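Local structure of beta-agarase D (Zobellia galactanivorans, 4ASM) at residues T111-P116 against Q331-R336; C122-T127 against E318-I323; V141-L146 against F346-L351; A249-L254 against S289-A294. The protein hydrolyses the beta-1,4 linkages of agarose in random, endo fashion with retention of anomeric configuration, through the family GH16 catalytic domain described here. All blocks are in the same frame, centred on the assembly; numbering follows the deposited sequence. Where two conformers were deposited one is given.

Interaction 1: T111-P116 against Q331-R336; sequences TPISRP and QAEAYR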
loop_
_atom_site.group_PDB
_atom_site.type_symbol
_atom_site.label_atom_id
_atom_site.label_comp_id
_atom_site.label_asym_id
_atom_site.label_seq_id
_atom_site.Cartn_x
_atom_site.Cartn_y
_atom_site.Cartn_z
ATOM N N THR A 111 18.435 -2.527 18.022
ATOM C CA THR A 111 19.364 -3.644 18.152
ATOM C C THR A 111 18.779 -4.830 17.354
ATOM O O THR A 111 17.562 -4.880 17.186
ATOM C CB THR A 111 19.628 -3.975 19.637
ATOM O OG1 THR A 111 20.794 -4.803 19.739
ATOM C CG2 THR A 111 18.419 -4.629 20.326
ATOM N N PRO A 112 19.619 -5.854 17.035
ATOM C CA PRO A 112 19.134 -6.905 16.156
ATOM C C PRO A 112 18.225 -7.838 16.899
ATOM O O PRO A 112 18.444 -8.152 18.075
ATOM C CB PRO A 112 20.410 -7.662 15.773
ATOM C CG PRO A 112 21.270 -7.542 16.975
ATOM C CD PRO A 112 20.995 -6.152 17.499
ATOM N N ILE A 113 17.180 -8.280 16.225
ATOM C CA ILE A 113 16.439 -9.407 16.766
ATOM C C ILE A 113 16.126 -10.385 15.630
ATOM O O ILE A 113 16.167 -9.995 14.467
ATOM C CB ILE A 113 15.133 -8.964 17.488
ATOM C CG1 ILE A 113 14.233 -8.158 16.544
ATOM C CG2 ILE A 113 15.459 -8.136 18.751
ATOM C CD1 ILE A 113 12.818 -7.898 17.095
ATOM N N SER A 114 15.817 -11.628 15.975
ATOM C CA SER A 114 15.540 -12.678 14.980
ATOM C C SER A 114 14.149 -13.270 15.132
ATOM O O SER A 114 13.638 -13.444 16.245
ATOM C CB SER A 114 16.572 -13.809 15.081
ATOM O OG SER A 114 17.863 -13.373 14.681
ATOM N N ARG A 115 13.537 -13.580 13.993
ATOM C CA ARG A 115 12.243 -14.246 13.964
ATOM C C ARG A 115 12.285 -15.262 12.837
ATOM O O ARG A 115 13.183 -15.194 11.999
ATOM C CB ARG A 115 11.112 -13.229 13.728
ATOM C CG ARG A 115 10.882 -12.213 14.843
ATOM C CD ARG A 115 10.331 -12.869 16.084
ATOM N NE ARG A 115 10.054 -11.874 17.127
ATOM C CZ ARG A 115 10.912 -11.453 18.067
ATOM N NH1 ARG A 115 12.165 -11.896 18.126
ATOM N NH2 ARG A 115 10.499 -10.545 18.951
ATOM N N PRO A 116 11.323 -16.205 12.797
ATOM C CA PRO A 116 11.224 -17.081 11.630
ATOM C C PRO A 116 11.133 -16.290 10.333
ATOM O O PRO A 116 10.418 -15.286 10.247
ATOM C CB PRO A 116 9.910 -17.836 11.863
ATOM C CG PRO A 116 9.759 -17.872 13.363
ATOM C CD PRO A 116 10.289 -16.520 13.803
ATOM N N GLN A 331 5.232 -5.947 13.237
ATOM C CA GLN A 331 4.373 -7.103 13.415
ATOM C C GLN A 331 5.181 -8.292 13.926
ATOM O O GLN A 331 4.755 -8.981 14.855
ATOM C CB GLN A 331 3.685 -7.454 12.084
ATOM C CG GLN A 331 2.564 -6.497 11.646
ATOM C CD GLN A 331 1.267 -6.693 12.445
ATOM O OE1 GLN A 331 0.277 -7.284 11.959
ATOM N NE2 GLN A 331 1.270 -6.191 13.645
ATOM N N ALA A 332 6.339 -8.540 13.318
ATOM C CA ALA A 332 7.164 -9.693 13.666
ATOM C C ALA A 332 7.700 -9.595 15.092
ATOM O O ALA A 332 7.696 -10.590 15.833
ATOM C CB ALA A 332 8.289 -9.852 12.656
ATOM N N GLU A 333 8.156 -8.400 15.479
ATOM C CA GLU A 333 8.680 -8.217 16.834
ATOM C C GLU A 333 7.604 -8.546 17.877
ATOM O O GLU A 333 7.902 -9.161 18.915
ATOM C CB GLU A 333 9.195 -6.796 17.015
ATOM C CG GLU A 333 9.730 -6.528 18.433
ATOM C CD GLU A 333 10.494 -5.227 18.582
ATOM O OE1 GLU A 333 10.819 -4.589 17.567
ATOM O OE2 GLU A 333 10.783 -4.861 19.741
ATOM N N ALA A 334 6.368 -8.136 17.574
ATOM C CA ALA A 334 5.227 -8.323 18.468
ATOM C C ALA A 334 4.641 -9.739 18.393
ATOM O O ALA A 334 3.669 -10.038 19.101
ATOM C CB ALA A 334 4.138 -7.296 18.137
ATOM N N TYR A 335 5.220 -10.601 17.558
ATOM C CA TYR A 335 4.739 -11.982 17.343
ATOM C C TYR A 335 3.349 -12.014 16.721
ATOM O O TYR A 335 2.621 -13.017 16.816
ATOM C CB TYR A 335 4.786 -12.813 18.632
ATOM C CG TYR A 335 6.201 -13.072 19.106
ATOM C CD1 TYR A 335 6.969 -14.086 18.524
ATOM C CD2 TYR A 335 6.769 -12.300 20.106
ATOM C CE1 TYR A 335 8.255 -14.322 18.947
ATOM C CE2 TYR A 335 8.084 -12.527 20.531
ATOM C CZ TYR A 335 8.813 -13.538 19.946
ATOM O OH TYR A 335 10.119 -13.779 20.368
ATOM N N ARG A 336 2.960 -10.909 16.094
ATOM C CA ARG A 336 1.706 -10.919 15.350
ATOM C C ARG A 336 1.800 -11.639 14.004
ATOM O O ARG A 336 0.768 -12.032 13.474
ATOM C CB ARG A 336 1.065 -9.530 15.254
ATOM C CG ARG A 336 0.463 -9.085 16.604
ATOM C CD ARG A 336 -0.435 -7.856 16.446
ATOM N NE ARG A 336 0.398 -6.731 16.054
ATOM C CZ ARG A 336 1.010 -5.907 16.904
ATOM N NH1 ARG A 336 0.867 -6.034 18.230
ATOM N NH2 ARG A 336 1.771 -4.951 16.418
#
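R115, on the outer part of strand 112-125, meets the C-terminal end of helix 329-333, the CA atoms of R115 and A332 lying 6.8 Å apart, and the helix closes at Y335 in a Schellman motif with positive phi. The guanidinium of R115 is held at its edge by two carbonyls of this helix end. NH2 gives a nearly straight bond (169°) to E333 O at 2.9 Å, in the carbonyl plane and on a lone pair, while NE bonds A332 O at 3.0 Å from above the carbonyl plane. A332 O also accepts from Y335 N, on the opposite face of its plane. Bent at chi2 (-69°), the R115 chain folds back far enough for NH1 to bond S114 O at 2.8 Å, so all three nitrogens are engaged and the group is fixed in rotation. The Y335 ring forms an offset stack on one guanidinium face, planes 7° apart, with OH over the guanidinium centre, 3.4 Å from CZ of R115; I113 CD1 covers the other face. The same methyl packs on E333 CG at 3.6 Å, and the E333 carboxylate turns elsewhere, to S108. A leucine at R115 would probably leave the carbonyls of A332 and E333 without these donors and the Y335 ring without its stacking partner. This surface contact lies next to T111, a probable substrate-binding residue. A332 packs on P76 and D327, and the end of helix 329-333 is held against residues 112-116, where strand 112-125 pairs antiparallel with strand 102-106.

Interaction 2: C122-T127 against E318-I323; sequences CITNKT and EMDIII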
loop_
_atom_site.group_PDB
_atom_site.type_symbol
_atom_site.label_atom_id
_atom_site.label_comp_id
_atom_site.label_asym_id
_atom_site.label_seq_id
_atom_site.Cartn_x
_atom_site.Cartn_y
_atom_site.Cartn_z
ATOM N N CYS A 122 6.870 -10.748 -4.569
ATOM C CA CYS A 122 6.899 -9.312 -4.802
ATOM C C CYS A 122 7.040 -9.113 -6.294
ATOM O O CYS A 122 7.913 -9.742 -6.906
ATOM C CB CYS A 122 8.096 -8.681 -4.079
ATOM S SG CYS A 122 8.130 -6.874 -4.151
ATOM N N ILE A 123 6.197 -8.261 -6.875
ATOM C CA ILE A 123 6.286 -7.974 -8.302
ATOM C C ILE A 123 6.291 -6.485 -8.550
ATOM O O ILE A 123 5.780 -5.706 -7.737
ATOM C CB ILE A 123 5.136 -8.641 -9.112
ATOM C CG1 ILE A 123 3.799 -7.955 -8.832
ATOM C CG2 ILE A 123 5.074 -10.133 -8.807
ATOM C CD1 ILE A 123 2.651 -8.532 -9.678
ATOM N N THR A 124 6.814 -6.104 -9.719
ATOM C CA THR A 124 6.833 -4.714 -10.180
ATOM C C THR A 124 6.258 -4.647 -11.605
ATOM O O THR A 124 6.601 -5.485 -12.450
ATOM C CB THR A 124 8.281 -4.229 -10.246
ATOM O OG1 THR A 124 8.886 -4.336 -8.948
ATOM C CG2 THR A 124 8.348 -2.783 -10.682
ATOM N N ASN A 125 5.389 -3.677 -11.857
ATOM C CA ASN A 125 4.829 -3.421 -13.186
ATOM C C ASN A 125 5.845 -2.712 -14.068
ATOM O O ASN A 125 6.621 -1.868 -13.590
ATOM C CB ASN A 125 3.518 -2.611 -13.030
ATOM C CG ASN A 125 2.624 -2.656 -14.254
ATOM O OD1 ASN A 125 1.458 -3.096 -14.182
ATOM N ND2 ASN A 125 3.123 -2.177 -15.351
ATOM N N LYS A 126 5.869 -3.077 -15.356
ATOM C CA LYS A 126 6.878 -2.503 -16.265
ATOM C C LYS A 126 6.512 -1.102 -16.757
ATOM O O LYS A 126 7.327 -0.450 -17.415
ATOM C CB LYS A 126 7.083 -3.436 -17.453
ATOM C CG LYS A 126 7.603 -4.780 -17.004
ATOM C CD LYS A 126 9.069 -4.910 -17.249
ATOM C CE LYS A 126 9.323 -5.620 -18.537
ATOM N NZ LYS A 126 10.787 -5.670 -18.765
ATOM N N THR A 127 5.294 -0.657 -16.450
ATOM C CA THR A 127 4.813 0.650 -16.862
ATOM C C THR A 127 4.622 1.509 -15.624
ATOM O O THR A 127 3.800 1.165 -14.760
ATOM C CB THR A 127 3.489 0.547 -17.642
ATOM O OG1 THR A 127 3.677 -0.346 -18.750
ATOM C CG2 THR A 127 3.053 1.940 -18.153
ATOM N N GLU A 318 7.514 10.012 -10.981
ATOM C CA GLU A 318 6.851 8.794 -11.451
ATOM C C GLU A 318 7.197 7.614 -10.531
ATOM O O GLU A 318 8.272 7.559 -9.902
ATOM C CB GLU A 318 7.184 8.452 -12.914
ATOM C CG GLU A 318 8.627 8.046 -13.134
ATOM C CD GLU A 318 8.937 7.615 -14.555
ATOM O OE1 GLU A 318 8.011 7.558 -15.389
ATOM O OE2 GLU A 318 10.131 7.316 -14.798
ATOM N N MET A 319 6.275 6.659 -10.483
ATOM C CA MET A 319 6.355 5.552 -9.539
ATOM C C MET A 319 6.125 4.185 -10.184
ATOM O O MET A 319 5.383 4.065 -11.157
ATOM C CB MET A 319 5.342 5.761 -8.410
ATOM C CG MET A 319 5.630 7.017 -7.599
ATOM S SD MET A 319 4.516 7.119 -6.190
ATOM C CE MET A 319 4.975 8.769 -5.629
ATOM N N ASP A 320 6.817 3.174 -9.658
ATOM C CA ASP A 320 6.556 1.781 -10.001
ATOM C C ASP A 320 5.365 1.251 -9.230
ATOM O O ASP A 320 5.234 1.495 -8.026
ATOM C CB ASP A 320 7.763 0.917 -9.628
ATOM C CG ASP A 320 9.027 1.327 -10.373
ATOM O OD1 ASP A 320 8.953 1.464 -11.614
ATOM O OD2 ASP A 320 10.075 1.494 -9.723
ATOM N N ILE A 321 4.522 0.476 -9.914
ATOM C CA ILE A 321 3.442 -0.268 -9.241
ATOM C C ILE A 321 4.030 -1.568 -8.713
ATOM O O ILE A 321 4.622 -2.344 -9.482
ATOM C CB ILE A 321 2.276 -0.624 -10.181
ATOM C CG1 ILE A 321 1.681 0.619 -10.826
ATOM C CG2 ILE A 321 1.192 -1.392 -9.403
ATOM C CD1 ILE A 321 0.819 0.308 -12.057
ATOM N N ILE A 322 3.873 -1.786 -7.409
ATOM C CA ILE A 322 4.377 -2.980 -6.738
ATOM C C ILE A 322 3.225 -3.686 -6.027
ATOM O O ILE A 322 2.366 -3.054 -5.395
ATOM C CB ILE A 322 5.475 -2.613 -5.709
ATOM C CG1 ILE A 322 6.655 -1.911 -6.438
ATOM C CG2 ILE A 322 5.931 -3.852 -4.950
ATOM C CD1 ILE A 322 7.716 -1.328 -5.539
ATOM N N ILE A 323 3.172 -5.006 -6.170
ATOM C CA ILE A 323 2.226 -5.802 -5.390
ATOM C C ILE A 323 3.045 -6.813 -4.642
ATOM O O ILE A 323 3.925 -7.459 -5.223
ATOM C CB ILE A 323 1.168 -6.489 -6.284
ATOM C CG1 ILE A 323 0.396 -5.431 -7.068
ATOM C CG2 ILE A 323 0.230 -7.340 -5.399
ATOM C CD1 ILE A 323 -0.592 -6.017 -8.069
HETATM O O HOH W 1 5.240 0.294 -12.638
HETATM O O HOH W 2 8.715 -0.155 -13.779
#
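Three backbone hydrogen bonds join I123 and N125 to I323 and I321 across antiparallel strands 122-125 and 320-323, whose axes approach to 4.8 Å at 155°. I123 and I323 form the hydrogen-bonded pair: I123 N reaches I323 O at 2.9 Å, and I323 N returns to I123 O at 3.1 Å. N125 N adds a bond to I321 O at 2.8 Å. T124 and I322 form the non-hydrogen-bonded pair between them, where CA-H...O contacts such as I322 CA to I123 O (3.2 Å) complete the backbone seam. Two waters extend it where the strands separate. One accepts from I321 N and donates to the carbonyls of N125 and T127; the other links N125 O to D320 OD1, whose carboxylate also meets R128 and H61.

Apolar contacts divide between the faces. On one, I123 and I323 lie side by side, CG1 of I123 to CB of I323 at 3.9 Å, and both pack on L91 and I93; N125 and I321 are likewise side by side, CB of N125 to CB of I321 at 3.7 Å. On the other, C122 SG, swung anti to its own N (chi1 -174°), touches I322 CG2 at 3.8 Å, and T124 CG2 meets D320 CB.

With strand 147-153 beyond I322, this is the buried centre of a sheet in the curved beta-sandwich (jelly roll) of family GH16; I123 also touches V84, a probable substrate-binding residue.

Interaction 3: V141-L146 against F346-L351; sequences VMNSTL and FYDNNL
S144 OG is gripped from two sides of the chain: it gives a weak hydrogen bond to N349 OD1 at 3.4 Å and accepts from L146 N at 3.2 Å (165° at the hydrogen), closing an ST turn. N143 just before it is the centre of an inverse gamma turn, so the loop bends sharply where it meets D348. There N143 ND2 gives a second weak bond, to D348 OD1 at 3.2 Å. The two side chains run alongside each other in the same direction, yet their amide and carboxylate planes stand almost perpendicular, at 88°. One water bridges the two backbones, accepting from N143 N and donating to Y347 O at 2.9 Å. Replacing D348 by alanine would probably leave N143 ND2 without this acceptor and its amide freer to turn.

The apolar half belongs to M142. Its CG lies 3.4 Å from L351 N and 3.7 Å from L351 CB, and the extended chi2 (-168°) carries SD on to 3.6 Å from N349 C. L351 CD1 lies 4.0 Å from M142 N.

M142 and L351 both rest on V325 of strand 320-326, and L351 also on V139 of strand 133-140. N349 and L351 pair by backbone with A95 and I93 of strand 90-96, so the loop between strands 133-140 and 147-153 is folded against the start of strand 350-362.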
loop_
_atom_site.group_PDB
_atom_site.type_symbol
_atom_site.label_atom_id
_atom_site.label_comp_id
_atom_site.label_asym_id
_atom_site.label_seq_id
_atom_site.Cartn_x
_atom_site.Cartn_y
_atom_site.Cartn_z
ATOM N N VAL A 141 -8.101 -9.945 0.049
ATOM C CA VAL A 141 -7.116 -9.696 1.104
ATOM C C VAL A 141 -6.755 -11.024 1.778
ATOM O O VAL A 141 -7.645 -11.836 2.058
ATOM C CB VAL A 141 -7.704 -8.707 2.139
ATOM C CG1 VAL A 141 -6.736 -8.465 3.297
ATOM C CG2 VAL A 141 -8.108 -7.384 1.442
ATOM N N MET A 142 -5.473 -11.263 2.056
ATOM C CA MET A 142 -5.091 -12.503 2.725
ATOM C C MET A 142 -5.683 -12.601 4.116
ATOM O O MET A 142 -5.583 -11.657 4.908
ATOM C CB MET A 142 -3.592 -12.637 2.857
ATOM C CG MET A 142 -2.875 -12.785 1.582
ATOM S SD MET A 142 -1.148 -13.275 1.894
ATOM C CE MET A 142 -0.652 -11.805 2.798
ATOM N N ASN A 143 -6.234 -13.776 4.418
ATOM C CA ASN A 143 -6.676 -14.099 5.769
ATOM C C ASN A 143 -5.471 -14.492 6.638
ATOM O O ASN A 143 -5.334 -15.633 7.089
ATOM C CB ASN A 143 -7.720 -15.217 5.745
ATOM C CG ASN A 143 -8.370 -15.394 7.085
ATOM O OD1 ASN A 143 -8.447 -14.448 7.873
ATOM N ND2 ASN A 143 -8.812 -16.604 7.374
ATOM N N SER A 144 -4.593 -13.515 6.837
ATOM C CA SER A 144 -3.276 -13.696 7.448
ATOM C C SER A 144 -2.924 -12.433 8.194
ATOM O O SER A 144 -3.402 -11.358 7.854
ATOM C CB SER A 144 -2.222 -13.887 6.358
ATOM O OG SER A 144 -0.935 -14.110 6.894
ATOM N N THR A 145 -2.076 -12.567 9.213
ATOM C CA THR A 145 -1.583 -11.394 9.927
ATOM C C THR A 145 -0.496 -10.658 9.133
ATOM O O THR A 145 -0.076 -9.574 9.532
ATOM C CB THR A 145 -1.029 -11.772 11.297
ATOM O OG1 THR A 145 0.072 -12.666 11.105
ATOM C CG2 THR A 145 -2.100 -12.497 12.111
ATOM N N LEU A 146 -0.023 -11.264 8.042
ATOM C CA LEU A 146 0.892 -10.595 7.099
ATOM C C LEU A 146 0.217 -9.451 6.373
ATOM O O LEU A 146 -1.013 -9.380 6.294
ATOM C CB LEU A 146 1.372 -11.590 6.036
ATOM C CG LEU A 146 2.212 -12.741 6.566
ATOM C CD1 LEU A 146 2.372 -13.785 5.476
ATOM C CD2 LEU A 146 3.569 -12.279 7.073
ATOM N N PHE A 346 -2.918 -23.121 3.253
ATOM C CA PHE A 346 -2.320 -22.366 2.135
ATOM C C PHE A 346 -3.175 -21.189 1.653
ATOM O O PHE A 346 -2.654 -20.093 1.424
ATOM C CB PHE A 346 -1.975 -23.259 0.935
ATOM C CG PHE A 346 -1.277 -22.510 -0.167
ATOM C CD1 PHE A 346 0.080 -22.228 -0.074
ATOM C CD2 PHE A 346 -1.992 -22.024 -1.258
ATOM C CE1 PHE A 346 0.726 -21.485 -1.071
ATOM C CE2 PHE A 346 -1.349 -21.280 -2.253
ATOM C CZ PHE A 346 0.005 -21.025 -2.162
ATOM N N TYR A 347 -4.471 -21.450 1.485
ATOM C CA TYR A 347 -5.480 -20.496 1.020
ATOM C C TYR A 347 -5.395 -19.187 1.820
ATOM O O TYR A 347 -5.561 -18.090 1.272
ATOM C CB TYR A 347 -6.852 -21.120 1.283
ATOM C CG TYR A 347 -7.835 -21.218 0.146
ATOM C CD1 TYR A 347 -7.582 -22.035 -0.960
ATOM C CD2 TYR A 347 -9.071 -20.563 0.213
ATOM C CE1 TYR A 347 -8.520 -22.164 -2.000
ATOM C CE2 TYR A 347 -10.009 -20.679 -0.819
ATOM C CZ TYR A 347 -9.726 -21.484 -1.920
ATOM O OH TYR A 347 -10.650 -21.604 -2.941
ATOM N N ASP A 348 -5.129 -19.311 3.122
ATOM C CA ASP A 348 -5.105 -18.150 4.004
ATOM C C ASP A 348 -3.876 -17.291 3.801
ATOM O O ASP A 348 -3.860 -16.134 4.261
ATOM C CB ASP A 348 -5.147 -18.580 5.478
ATOM C CG ASP A 348 -6.514 -19.046 5.918
ATOM O OD1 ASP A 348 -7.516 -18.676 5.275
ATOM O OD2 ASP A 348 -6.576 -19.771 6.938
ATOM N N ASN A 349 -2.882 -17.855 3.111
ATOM C CA ASN A 349 -1.583 -17.232 2.936
ATOM C C ASN A 349 -1.238 -16.873 1.506
ATOM O O ASN A 349 -0.059 -16.742 1.166
ATOM C CB ASN A 349 -0.516 -18.137 3.521
ATOM C CG ASN A 349 -0.672 -18.270 5.010
ATOM O OD1 ASN A 349 -0.432 -17.304 5.736
ATOM N ND2 ASN A 349 -1.133 -19.425 5.465
ATOM N N ASN A 350 -2.276 -16.688 0.695
ATOM C CA ASN A 350 -2.130 -16.450 -0.735
ATOM C C ASN A 350 -3.006 -15.286 -1.156
ATOM O O ASN A 350 -4.230 -15.380 -1.183
ATOM C CB ASN A 350 -2.501 -17.713 -1.515
ATOM C CG ASN A 350 -2.236 -17.595 -2.993
ATOM O OD1 ASN A 350 -1.439 -16.778 -3.443
ATOM N ND2 ASN A 350 -2.899 -18.443 -3.772
ATOM N N LEU A 351 -2.352 -14.178 -1.489
ATOM C CA LEU A 351 -3.040 -12.975 -1.941
ATOM C C LEU A 351 -3.514 -13.178 -3.376
ATOM O O LEU A 351 -2.722 -13.557 -4.217
ATOM C CB LEU A 351 -2.062 -11.795 -1.852
ATOM C CG LEU A 351 -2.610 -10.434 -2.265
ATOM C CD1 LEU A 351 -3.617 -9.896 -1.272
ATOM C CD2 LEU A 351 -1.457 -9.447 -2.418
HETATM O O HOH W 3 -6.806 -15.562 2.096
#

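Interaction 4: A249-L254 against S289-A294; sequences AVQTRL and SSLSDA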
loop_
_atom_site.group_PDB
_atom_site.type_symbol
_atom_site.label_atom_id
_atom_site.label_comp_id
_atom_site.label_asym_id
_atom_site.label_seq_id
_atom_site.Cartn_x
_atom_site.Cartn_y
_atom_site.Cartn_z
ATOM N N ALA A 249 -4.489 18.923 4.793
ATOM C CA ALA A 249 -5.791 18.581 5.359
ATOM C C ALA A 249 -6.232 17.209 4.909
ATOM O O ALA A 249 -5.776 16.692 3.877
ATOM C CB ALA A 249 -6.826 19.619 4.930
ATOM N N VAL A 250 -7.153 16.636 5.673
ATOM C CA VAL A 250 -7.604 15.275 5.455
ATOM C C VAL A 250 -9.123 15.253 5.586
ATOM O O VAL A 250 -9.703 15.990 6.391
ATOM C CB VAL A 250 -7.004 14.345 6.542
ATOM C CG1 VAL A 250 -7.444 12.942 6.360
ATOM C CG2 VAL A 250 -5.466 14.413 6.518
ATOM N N GLN A 251 -9.771 14.406 4.789
ATOM C CA GLN A 251 -11.165 14.055 5.070
ATOM C C GLN A 251 -11.276 12.551 4.969
ATOM O O GLN A 251 -10.658 11.940 4.089
ATOM C CB GLN A 251 -12.161 14.779 4.158
ATOM C CG GLN A 251 -12.337 14.238 2.767
ATOM C CD GLN A 251 -13.467 14.969 2.051
ATOM O OE1 GLN A 251 -14.484 14.383 1.654
ATOM N NE2 GLN A 251 -13.290 16.256 1.892
ATOM N N THR A 252 -11.982 11.941 5.909
ATOM C CA THR A 252 -12.143 10.484 5.861
ATOM C C THR A 252 -13.514 10.042 6.328
ATOM O O THR A 252 -14.152 10.707 7.158
ATOM C CB THR A 252 -10.879 9.667 6.361
ATOM O OG1 THR A 252 -11.191 8.448 7.062
ATOM C CG2 THR A 252 -9.850 10.531 7.010
ATOM N N ARG A 253 -14.009 8.984 5.691
ATOM C CA ARG A 253 -15.292 8.412 6.097
ATOM C C ARG A 253 -15.096 7.624 7.358
ATOM O O ARG A 253 -14.304 6.685 7.403
ATOM C CB ARG A 253 -15.858 7.513 5.007
ATOM C CG ARG A 253 -16.511 8.278 3.911
ATOM C CD ARG A 253 -17.432 7.358 3.104
ATOM N NE ARG A 253 -17.782 7.989 1.848
ATOM C CZ ARG A 253 -18.875 8.700 1.638
ATOM N NH1 ARG A 253 -19.751 8.888 2.617
ATOM N NH2 ARG A 253 -19.095 9.212 0.433
ATOM N N LEU A 254 -15.844 8.029 8.387
ATOM C CA LEU A 254 -15.880 7.354 9.663
ATOM C C LEU A 254 -16.571 5.999 9.543
ATOM O O LEU A 254 -17.088 5.621 8.491
ATOM C CB LEU A 254 -16.632 8.249 10.660
ATOM C CG LEU A 254 -15.954 9.616 10.875
ATOM C CD1 LEU A 254 -16.824 10.475 11.824
ATOM C CD2 LEU A 254 -14.506 9.463 11.376
ATOM N N SER A 289 -14.721 21.804 9.569
ATOM C CA SER A 289 -16.090 21.630 9.107
ATOM C C SER A 289 -16.247 21.380 7.602
ATOM O O SER A 289 -17.369 21.235 7.114
ATOM C CB SER A 289 -16.919 22.826 9.523
ATOM O OG SER A 289 -16.392 23.973 8.930
ATOM N N SER A 290 -15.119 21.335 6.881
ATOM C CA SER A 290 -15.105 21.021 5.448
ATOM C C SER A 290 -13.642 20.859 5.102
ATOM O O SER A 290 -12.766 21.165 5.922
ATOM C CB SER A 290 -15.725 22.151 4.617
ATOM O OG SER A 290 -14.903 23.295 4.654
ATOM N N LEU A 291 -13.375 20.393 3.884
ATOM C CA LEU A 291 -11.987 20.241 3.469
ATOM C C LEU A 291 -11.313 21.607 3.318
ATOM O O LEU A 291 -10.174 21.782 3.754
ATOM C CB LEU A 291 -11.889 19.417 2.175
ATOM C CG LEU A 291 -10.458 19.036 1.777
ATOM C CD1 LEU A 291 -9.806 18.088 2.772
ATOM C CD2 LEU A 291 -10.477 18.450 0.374
ATOM N N SER A 292 -12.031 22.577 2.743
ATOM C CA SER A 292 -11.489 23.950 2.627
ATOM C C SER A 292 -11.229 24.584 3.992
ATOM O O SER A 292 -10.215 25.214 4.182
ATOM C CB SER A 292 -12.378 24.824 1.760
ATOM O OG SER A 292 -12.281 24.394 0.411
ATOM N N ASP A 293 -12.131 24.376 4.948
ATOM C CA ASP A 293 -11.922 24.873 6.306
ATOM C C ASP A 293 -10.649 24.273 6.925
ATOM O O ASP A 293 -9.856 24.988 7.537
ATOM C CB ASP A 293 -13.162 24.537 7.161
ATOM C CG ASP A 293 -13.096 25.116 8.559
ATOM O OD1 ASP A 293 -12.876 26.345 8.704
ATOM O OD2 ASP A 293 -13.295 24.336 9.513
ATOM N N ALA A 294 -10.470 22.959 6.764
ATOM C CA ALA A 294 -9.293 22.282 7.285
ATOM C C ALA A 294 -7.995 22.822 6.663
ATOM O O ALA A 294 -7.052 23.098 7.368
ATOM C CB ALA A 294 -9.436 20.771 7.059
#
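L291 holds CG anti to its backbone N (chi1 -172°), which turns its branch toward strand 249-253, while Q251 places CG between its own N and carbonyl carbon (chi1 79°) and then extends, carrying the amide to the helix. The two side chains meet at about a right angle: Q251 NE2 comes to 3.5 Å from L291 CB and also lies near both methyls, so the amide end rests against the leucine as a van der Waals neighbour. L291 CD1 reaches across to A249 CB at 4.0 Å and to the backbone at V250 C.

One helical turn on, A294 CB meets A249 CB at 3.6 Å. The smallness of both side chains lets the backbones come near, with CA atoms 5.4 Å apart. V250 points from the helix to the other side of the strand, onto M285 and V302.

The start of helix 291-297 is fixed by its own polar bonds. S290 is the N-cap, its OG accepting from D293 N at 3.0 Å, and D293 OD2 takes S289 N at 2.9 Å, on the anti side of the carboxylate. D293 and A294 also pack on A288 of strand 282-288, which leads into the helix.

Strand 249-253 lies between strands 240-246 and 259-264, and the Q251 side chain packs on I244, W259 and Y261. Between strand and helix the contact is one of shape, made by methyl and methylene groups and one amide, whereas directional bonding is kept within the helix start; the first turn of helix 291-297 is set on the strand by close fit.

How the interactions relate
Along the chain, interaction 4 lies within the spans of the other three and interaction 2 within that of interaction 1, while interaction 3 crosses both 1 and 2, its segments alternating with theirs. Interactions 1 and 2 share strand 112-125, its outer and inner parts, with centres 27 Å apart; strand 320-326 of interaction 2 leads on to helix 329-333 of interaction 1. Interaction 3 touches both: I323 CG2 meets L351 CD2 at 4.0 Å, and R336 O bonds T145 OG1. Interaction 4 stands apart, its centre 30 Å or more from the others. Interactions 1 to 3 thus join strands and loops on one side of the GH16 beta-sandwich, while interaction 4 packs a helix on distant strands.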